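Local coordinates for protein nucleoporin NUP82 (Chaetomium thermophilum, PDB 5CWW) that probably serves as a structural component of the nuclear pore complex and as a docking partner for transport factors, this chain being its N-terminal beta-propeller part, at residues E380-D385 with S434-I439; F502-P507 with T511-T516. One frame throughout, in Å; residues are numbered along the deposited sequence.

Interaction 1 (E380-D385 with S434-I439); sequences EDEQDD and SGQVKI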
ATOM      1  N   GLU B 380       4.947 -14.729 -19.200  1.00 79.57           N
ATOM      2  CA  GLU B 380       5.173 -13.859 -20.344  1.00 86.14           C
ATOM      3  C   GLU B 380       3.861 -13.600 -21.077  1.00 85.55           C
ATOM      4  O   GLU B 380       2.917 -14.385 -20.974  1.00 87.11           O
ATOM      5  CB  GLU B 380       6.208 -14.473 -21.293  1.00 95.73           C
ATOM      6  CG  GLU B 380       5.873 -15.877 -21.774  1.00103.29           C
ATOM      7  CD  GLU B 380       6.960 -16.465 -22.656  1.00109.71           C
ATOM      8  OE1 GLU B 380       8.027 -15.830 -22.792  1.00111.77           O
ATOM      9  OE2 GLU B 380       6.746 -17.562 -23.213  1.00113.01           O
ATOM     10  N   ASP B 381       3.809 -12.483 -21.797  1.00 82.42           N
ATOM     11  CA  ASP B 381       2.631 -12.095 -22.569  1.00 82.62           C
ATOM     12  C   ASP B 381       1.399 -11.905 -21.686  1.00 78.33           C
ATOM     13  O   ASP B 381       0.301 -12.337 -22.037  1.00 78.20           O
ATOM     14  CB  ASP B 381       2.338 -13.131 -23.659  1.00 90.27           C
ATOM     15  CG  ASP B 381       3.504 -13.320 -24.609  1.00 97.86           C
ATOM     16  OD1 ASP B 381       4.302 -12.373 -24.765  1.00 99.33           O
ATOM     17  OD2 ASP B 381       3.621 -14.413 -25.201  1.00101.99           O
ATOM     18  N   GLU B 382       1.587 -11.252 -20.544  1.00 75.25           N
ATOM     19  CA  GLU B 382       0.470 -10.904 -19.675  1.00 73.53           C
ATOM     20  C   GLU B 382      -0.382  -9.818 -20.327  1.00 71.79           C
ATOM     21  O   GLU B 382       0.147  -8.906 -20.963  1.00 71.06           O
ATOM     22  CB  GLU B 382       0.966 -10.425 -18.308  1.00 73.06           C
ATOM     23  CG  GLU B 382       1.497 -11.529 -17.408  1.00 73.86           C
ATOM     24  CD  GLU B 382       1.948 -11.010 -16.054  1.00 72.33           C
ATOM     25  OE1 GLU B 382       1.661 -11.674 -15.036  1.00 71.70           O
ATOM     26  OE2 GLU B 382       2.591  -9.939 -16.007  1.00 71.55           O
ATOM     27  N   GLN B 383      -1.698  -9.922 -20.166  1.00 72.80           N
ATOM     28  CA  GLN B 383      -2.612  -8.913 -20.687  1.00 72.78           C
ATOM     29  C   GLN B 383      -2.637  -7.691 -19.773  1.00 68.35           C
ATOM     30  O   GLN B 383      -2.077  -7.718 -18.679  1.00 64.96           O
ATOM     31  CB  GLN B 383      -4.019  -9.494 -20.836  1.00 77.99           C
ATOM     32  CG  GLN B 383      -4.095 -10.664 -21.801  1.00 83.49           C
ATOM     33  CD  GLN B 383      -3.662 -10.287 -23.204  1.00 88.50           C
ATOM     34  OE1 GLN B 383      -4.298  -9.465 -23.863  1.00 91.06           O
ATOM     35  NE2 GLN B 383      -2.567 -10.881 -23.664  1.00 89.95           N
ATOM     36  N   ASP B 384      -3.288  -6.623 -20.225  1.00 68.63           N
ATOM     37  CA  ASP B 384      -3.337  -5.382 -19.460  1.00 68.71           C
ATOM     38  C   ASP B 384      -4.011  -5.588 -18.105  1.00 65.38           C
ATOM     39  O   ASP B 384      -3.530  -5.091 -17.088  1.00 63.42           O
ATOM     40  CB  ASP B 384      -4.066  -4.287 -20.249  1.00 72.63           C
ATOM     41  CG  ASP B 384      -3.265  -3.789 -21.445  1.00 76.17           C
ATOM     42  OD1 ASP B 384      -2.029  -3.969 -21.462  1.00 74.96           O
ATOM     43  OD2 ASP B 384      -3.874  -3.208 -22.368  1.00 80.19           O
ATOM     44  N   ASP B 385      -5.118  -6.326 -18.089  1.00 65.06           N
ATOM     45  CA  ASP B 385      -5.862  -6.541 -16.850  1.00 63.55           C
ATOM     46  C   ASP B 385      -5.180  -7.572 -15.946  1.00 62.41           C
ATOM     47  O   ASP B 385      -5.641  -7.827 -14.835  1.00 61.67           O
ATOM     48  CB  ASP B 385      -7.303  -6.974 -17.150  1.00 65.52           C
ATOM     49  CG  ASP B 385      -7.382  -8.196 -18.051  1.00 68.31           C
ATOM     50  OD1 ASP B 385      -6.382  -8.935 -18.163  1.00 68.93           O
ATOM     51  OD2 ASP B 385      -8.459  -8.422 -18.643  1.00 70.07           O
ATOM     52  N   SER B 434      -8.062  -8.471 -13.361  1.00 61.45           N
ATOM     53  CA  SER B 434      -8.712  -9.631 -13.959  1.00 64.73           C
ATOM     54  C   SER B 434      -9.098 -10.670 -12.915  1.00 63.92           C
ATOM     55  O   SER B 434      -9.828 -11.613 -13.214  1.00 65.73           O
ATOM     56  CB  SER B 434      -7.798 -10.275 -15.000  1.00 67.16           C
ATOM     57  OG  SER B 434      -6.674 -10.872 -14.378  1.00 66.41           O
ATOM     58  N   GLY B 435      -8.600 -10.500 -11.694  1.00 59.91           N
ATOM     59  CA  GLY B 435      -8.808 -11.476 -10.642  1.00 58.47           C
ATOM     60  C   GLY B 435      -7.671 -12.478 -10.582  1.00 57.17           C
ATOM     61  O   GLY B 435      -7.692 -13.405  -9.774  1.00 56.52           O
ATOM     62  N   GLN B 436      -6.681 -12.298 -11.450  1.00 58.85           N
ATOM     63  CA  GLN B 436      -5.480 -13.122 -11.422  1.00 58.92           C
ATOM     64  C   GLN B 436      -4.753 -12.940 -10.097  1.00 55.43           C
ATOM     65  O   GLN B 436      -4.596 -11.817  -9.615  1.00 55.31           O
ATOM     66  CB  GLN B 436      -4.547 -12.765 -12.585  1.00 61.45           C
ATOM     67  CG  GLN B 436      -3.223 -13.532 -12.599  1.00 62.41           C
ATOM     68  CD  GLN B 436      -2.154 -12.842 -13.427  1.00 62.15           C
ATOM     69  OE1 GLN B 436      -1.454 -11.945 -12.943  1.00 61.91           O
ATOM     70  NE2 GLN B 436      -2.018 -13.259 -14.679  1.00 62.78           N
ATOM     71  N   VAL B 437      -4.321 -14.054  -9.515  1.00 52.04           N
ATOM     72  CA  VAL B 437      -3.535 -14.038  -8.287  1.00 48.41           C
ATOM     73  C   VAL B 437      -2.128 -14.535  -8.575  1.00 48.00           C
ATOM     74  O   VAL B 437      -1.940 -15.527  -9.280  1.00 47.94           O
ATOM     75  CB  VAL B 437      -4.169 -14.914  -7.189  1.00 49.60           C
ATOM     76  CG1 VAL B 437      -3.308 -14.907  -5.928  1.00 47.39           C
ATOM     77  CG2 VAL B 437      -5.575 -14.429  -6.872  1.00 50.29           C
ATOM     78  N   LYS B 438      -1.143 -13.838  -8.021  1.00 49.63           N
ATOM     79  CA  LYS B 438       0.252 -14.205  -8.192  1.00 51.19           C
ATOM     80  C   LYS B 438       0.905 -14.376  -6.827  1.00 50.56           C
ATOM     81  O   LYS B 438       0.860 -13.473  -5.992  1.00 49.52           O
ATOM     82  CB  LYS B 438       0.983 -13.148  -9.018  1.00 52.28           C
ATOM     83  CG  LYS B 438       2.348 -13.587  -9.519  1.00 53.43           C
ATOM     84  CD  LYS B 438       2.963 -12.553 -10.454  1.00 54.11           C
ATOM     85  CE  LYS B 438       2.237 -12.497 -11.793  1.00 57.25           C
ATOM     86  NZ  LYS B 438       2.702 -11.363 -12.631  1.00 58.27           N
ATOM     87  N   ILE B 439       1.486 -15.550  -6.603  1.00 50.01           N
ATOM     88  CA  ILE B 439       2.148 -15.863  -5.342  1.00 49.90           C
ATOM     89  C   ILE B 439       3.655 -15.786  -5.531  1.00 51.45           C
ATOM     90  O   ILE B 439       4.239 -16.588  -6.261  1.00 51.87           O
ATOM     91  CB  ILE B 439       1.761 -17.265  -4.823  1.00 49.67           C
ATOM     92  CG1 ILE B 439       0.238 -17.428  -4.786  1.00 49.98           C
ATOM     93  CG2 ILE B 439       2.376 -17.517  -3.448  1.00 50.79           C
ATOM     94  CD1 ILE B 439      -0.477 -16.403  -3.921  1.00 47.54           C
TER

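Interaction 2 (F502-P507 with T511-T516); sequences FYVTHP and TYISLT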
ATOM      1  N   PHE B 502      -6.421 -17.236   2.762  1.00 47.90           N
ATOM      2  CA  PHE B 502      -6.999 -15.912   2.556  1.00 49.99           C
ATOM      3  C   PHE B 502      -8.084 -15.970   1.489  1.00 52.44           C
ATOM      4  O   PHE B 502      -8.257 -16.996   0.824  1.00 54.67           O
ATOM      5  CB  PHE B 502      -5.916 -14.897   2.165  1.00 49.89           C
ATOM      6  CG  PHE B 502      -5.038 -15.345   1.030  1.00 50.46           C
ATOM      7  CD1 PHE B 502      -3.934 -16.148   1.265  1.00 50.23           C
ATOM      8  CD2 PHE B 502      -5.310 -14.950  -0.270  1.00 51.71           C
ATOM      9  CE1 PHE B 502      -3.123 -16.557   0.222  1.00 50.67           C
ATOM     10  CE2 PHE B 502      -4.504 -15.353  -1.315  1.00 52.21           C
ATOM     11  CZ  PHE B 502      -3.408 -16.160  -1.069  1.00 51.50           C
ATOM     12  N   TYR B 503      -8.816 -14.869   1.339  1.00 51.44           N
ATOM     13  CA  TYR B 503      -9.950 -14.818   0.425  1.00 50.89           C
ATOM     14  C   TYR B 503      -9.791 -13.753  -0.652  1.00 51.24           C
ATOM     15  O   TYR B 503      -9.083 -12.768  -0.467  1.00 47.83           O
ATOM     16  CB  TYR B 503     -11.237 -14.568   1.205  1.00 52.29           C
ATOM     17  CG  TYR B 503     -11.457 -15.583   2.290  1.00 54.10           C
ATOM     18  CD1 TYR B 503     -12.079 -16.789   2.014  1.00 55.44           C
ATOM     19  CD2 TYR B 503     -11.041 -15.340   3.593  1.00 54.52           C
ATOM     20  CE1 TYR B 503     -12.276 -17.728   2.997  1.00 58.75           C
ATOM     21  CE2 TYR B 503     -11.239 -16.278   4.590  1.00 57.46           C
ATOM     22  CZ  TYR B 503     -11.859 -17.471   4.284  1.00 59.60           C
ATOM     23  OH  TYR B 503     -12.062 -18.415   5.263  1.00 62.64           O
ATOM     24  N   VAL B 504     -10.459 -13.977  -1.778  1.00 55.19           N
ATOM     25  CA  VAL B 504     -10.559 -12.993  -2.845  1.00 56.71           C
ATOM     26  C   VAL B 504     -12.032 -12.692  -3.086  1.00 57.27           C
ATOM     27  O   VAL B 504     -12.804 -13.588  -3.434  1.00 59.76           O
ATOM     28  CB  VAL B 504      -9.896 -13.488  -4.148  1.00 57.41           C
ATOM     29  CG1 VAL B 504     -10.162 -12.529  -5.308  1.00 56.89           C
ATOM     30  CG2 VAL B 504      -8.403 -13.663  -3.942  1.00 56.20           C
ATOM     31  N   THR B 505     -12.413 -11.433  -2.888  1.00 56.12           N
ATOM     32  CA  THR B 505     -13.790 -10.993  -3.092  1.00 55.63           C
ATOM     33  C   THR B 505     -13.890 -10.129  -4.341  1.00 57.69           C
ATOM     34  O   THR B 505     -13.054  -9.260  -4.580  1.00 58.13           O
ATOM     35  CB  THR B 505     -14.323 -10.201  -1.881  1.00 53.97           C
ATOM     36  OG1 THR B 505     -14.223 -11.002  -0.698  1.00 53.54           O
ATOM     37  CG2 THR B 505     -15.781  -9.801  -2.096  1.00 54.40           C
ATOM     38  N   HIS B 506     -14.936 -10.371  -5.121  1.00 60.04           N
ATOM     39  CA  HIS B 506     -15.153  -9.691  -6.391  1.00 60.89           C
ATOM     40  C   HIS B 506     -16.656  -9.727  -6.653  1.00 61.14           C
ATOM     41  O   HIS B 506     -17.335 -10.630  -6.162  1.00 62.31           O
ATOM     42  CB  HIS B 506     -14.361 -10.382  -7.508  1.00 61.26           C
ATOM     43  CG  HIS B 506     -14.398  -9.668  -8.823  1.00 62.60           C
ATOM     44  ND1 HIS B 506     -15.360  -9.915  -9.778  1.00 64.39           N
ATOM     45  CD2 HIS B 506     -13.581  -8.724  -9.348  1.00 62.91           C
ATOM     46  CE1 HIS B 506     -15.141  -9.148 -10.831  1.00 65.38           C
ATOM     47  NE2 HIS B 506     -14.067  -8.416 -10.596  1.00 65.09           N
ATOM     48  N   PRO B 507     -17.192  -8.749  -7.403  1.00 63.34           N
ATOM     49  CA  PRO B 507     -18.635  -8.792  -7.678  1.00 66.18           C
ATOM     50  C   PRO B 507     -19.107 -10.110  -8.300  1.00 71.14           C
ATOM     51  O   PRO B 507     -20.282 -10.455  -8.181  1.00 74.37           O
ATOM     52  CB  PRO B 507     -18.834  -7.627  -8.649  1.00 65.50           C
ATOM     53  CG  PRO B 507     -17.770  -6.653  -8.272  1.00 62.15           C
ATOM     54  CD  PRO B 507     -16.587  -7.483  -7.858  1.00 61.13           C
ATOM     55  N   THR B 511     -13.674 -16.331  -3.391  1.00 63.21           N
ATOM     56  CA  THR B 511     -12.796 -17.491  -3.516  1.00 63.45           C
ATOM     57  C   THR B 511     -11.918 -17.683  -2.284  1.00 60.93           C
ATOM     58  O   THR B 511     -11.315 -16.735  -1.787  1.00 57.39           O
ATOM     59  CB  THR B 511     -11.884 -17.371  -4.755  1.00 64.15           C
ATOM     60  OG1 THR B 511     -12.691 -17.257  -5.933  1.00 66.83           O
ATOM     61  CG2 THR B 511     -10.974 -18.591  -4.891  1.00 63.52           C
ATOM     62  N   TYR B 512     -11.851 -18.923  -1.810  1.00 60.97           N
ATOM     63  CA  TYR B 512     -10.948 -19.309  -0.730  1.00 59.77           C
ATOM     64  C   TYR B 512      -9.634 -19.818  -1.311  1.00 58.56           C
ATOM     65  O   TYR B 512      -9.632 -20.561  -2.287  1.00 59.23           O
ATOM     66  CB  TYR B 512     -11.586 -20.390   0.150  1.00 63.84           C
ATOM     67  CG  TYR B 512     -10.641 -21.015   1.156  1.00 66.41           C
ATOM     68  CD1 TYR B 512     -10.389 -20.403   2.375  1.00 66.91           C
ATOM     69  CD2 TYR B 512     -10.006 -22.221   0.887  1.00 68.40           C
ATOM     70  CE1 TYR B 512      -9.529 -20.969   3.299  1.00 68.72           C
ATOM     71  CE2 TYR B 512      -9.144 -22.796   1.806  1.00 69.88           C
ATOM     72  CZ  TYR B 512      -8.909 -22.163   3.011  1.00 70.87           C
ATOM     73  OH  TYR B 512      -8.056 -22.724   3.933  1.00 73.05           O
ATOM     74  N   ILE B 513      -8.522 -19.401  -0.713  1.00 56.72           N
ATOM     75  CA  ILE B 513      -7.194 -19.804  -1.164  1.00 56.08           C
ATOM     76  C   ILE B 513      -6.362 -20.218   0.041  1.00 55.37           C
ATOM     77  O   ILE B 513      -6.457 -19.597   1.100  1.00 56.77           O
ATOM     78  CB  ILE B 513      -6.464 -18.662  -1.917  1.00 60.06           C
ATOM     79  CG1 ILE B 513      -7.248 -18.247  -3.166  1.00 61.29           C
ATOM     80  CG2 ILE B 513      -5.049 -19.084  -2.300  1.00 57.79           C
ATOM     81  CD1 ILE B 513      -6.783 -16.937  -3.776  1.00 61.47           C
ATOM     82  N   SER B 514      -5.547 -21.257  -0.122  1.00 55.23           N
ATOM     83  CA  SER B 514      -4.628 -21.670   0.933  1.00 54.26           C
ATOM     84  C   SER B 514      -3.285 -22.141   0.393  1.00 54.50           C
ATOM     85  O   SER B 514      -3.223 -22.857  -0.606  1.00 54.49           O
ATOM     86  CB  SER B 514      -5.238 -22.783   1.772  1.00 54.87           C
ATOM     87  OG  SER B 514      -4.264 -23.284   2.668  1.00 54.35           O
ATOM     88  N   LEU B 515      -2.218 -21.743   1.079  1.00 55.27           N
ATOM     89  CA  LEU B 515      -0.858 -22.100   0.689  1.00 56.31           C
ATOM     90  C   LEU B 515      -0.311 -23.254   1.523  1.00 58.01           C
ATOM     91  O   LEU B 515       0.829 -23.674   1.332  1.00 57.67           O
ATOM     92  CB  LEU B 515       0.060 -20.883   0.819  1.00 55.24           C
ATOM     93  CG  LEU B 515      -0.484 -19.601   0.186  1.00 55.96           C
ATOM     94  CD1 LEU B 515       0.530 -18.471   0.303  1.00 55.29           C
ATOM     95  CD2 LEU B 515      -0.872 -19.831  -1.266  1.00 54.94           C
ATOM     96  N   THR B 516      -1.123 -23.760   2.446  1.00 62.22           N
ATOM     97  CA  THR B 516      -0.764 -24.950   3.210  1.00 67.96           C
ATOM     98  C   THR B 516      -1.325 -26.184   2.514  1.00 72.52           C
ATOM     99  O   THR B 516      -2.335 -26.092   1.819  1.00 72.19           O
ATOM    100  CB  THR B 516      -1.299 -24.894   4.653  1.00 70.68           C
ATOM    101  OG1 THR B 516      -2.732 -24.907   4.636  1.00 73.68           O
ATOM    102  CG2 THR B 516      -0.810 -23.640   5.362  1.00 69.03           C
TER

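Interaction 1 (E380-D385 with S434-I439)
Lys438 NZ is gripped by Glu382 OE1, in a 2.6 Å salt bridge, and by Asn378 OD1; the carboxylate uses its syn lone pair, on the side of OE2. The two chains come from opposite directions: Glu382 runs extended beyond CG, while Lys438 leaves strand 437-441 with CG anti to the backbone N (chi1 -167°) and bends near its far end. Asn378 ND2 also reaches Glu382 OE2, which helps fix the rotation of the carboxylate. A lysine in place of Glu382 would probably leave Lys438 without its countercharge and set two ammonium groups near each other. At the other end of the contact Asp385 O takes the backbone N-H of Ser434 at 2.9 Å, the donor tilted 25° from the carbonyl plane. Ser434 CB lies 3.7 Å from Asp385 CG, and Ser434 OG accepts from Gln436 N in an ST turn as the chain enters the strand. The segment leading into the short helix 384-387 is thus tied to the propeller blade's strand 437-441 by one ion pair and one backbone bond, and the lysine's buried charge is probably balanced by that carboxylate.

Interaction 2 (F502-P507 with T511-T516)
Phe502 lays its ring against Ile513 across the beta hairpin of strands 501-506 and 509-514, the two middle strands of a four-stranded antiparallel propeller blade. Ile513 CB sits over one face of the ring in a CH-pi contact, 4.1 Å from the centroid and off-centre, nearer the ring's margin, while Ile513 CG2 closes on Phe502 CZ at 3.6 Å. The ring gets there because Phe502 CG stands between its own backbone N and carbonyl carbon (chi1 51°). Leu515 comes to the ring from another side, with its CG at the edge, near the plane. Farther along the same face of the sheet, Val504 CG2 meets Ile513 CD1 at 3.7 Å. The apolar side chains on this face pack on strand 427-432 of the neighbouring blade: Phe502 on Cys429, Val504 on Leu431, and Leu515 on Ile427.

The opposite face carries Tyr503 and Tyr512, a non-hydrogen-bonded pair. Their rings are inclined at 56°, neither stacked nor edge-to-face, and Tyr503 CE1 lies in the plane of the Tyr512 ring at its edge, 3.3 Å from Tyr512 CD1. Tyr512 OH is hydrogen-bonded to Ser501 OG, while Tyr503 OH makes only a weak bond to Asp495 OD2.

Phe502 with Ile513 and Val504 with Thr511 are the hydrogen-bonded pairs, each joined by two backbone bonds. Between them Tyr503 CA approaches Thr511 O in a CA-H...O contact of 3.2 Å; the same carbonyl accepts from Val504 N in its own plane.

The two contacts follow one another along the chain, interaction 1 closing before interaction 2 opens, and their centres lie about 16 Å apart on the same side of the chain's centre. They belong to successive sheets of the propeller: interaction 1 lies in the sheet that includes strands 427-432 and 437-441, and interaction 2 is the hairpin at the middle of the next. The sheets meet face to face through apolar side chains. Ile439 CD1 packs on Phe502 CZ at 4.1 Å, and Val437 CG2 on Val504 CG2 at the same distance. One strand therefore carries Lys438 toward its ion pair and Val437 and Ile439 toward the following blade, joining polar bonding within one blade to packing between blades.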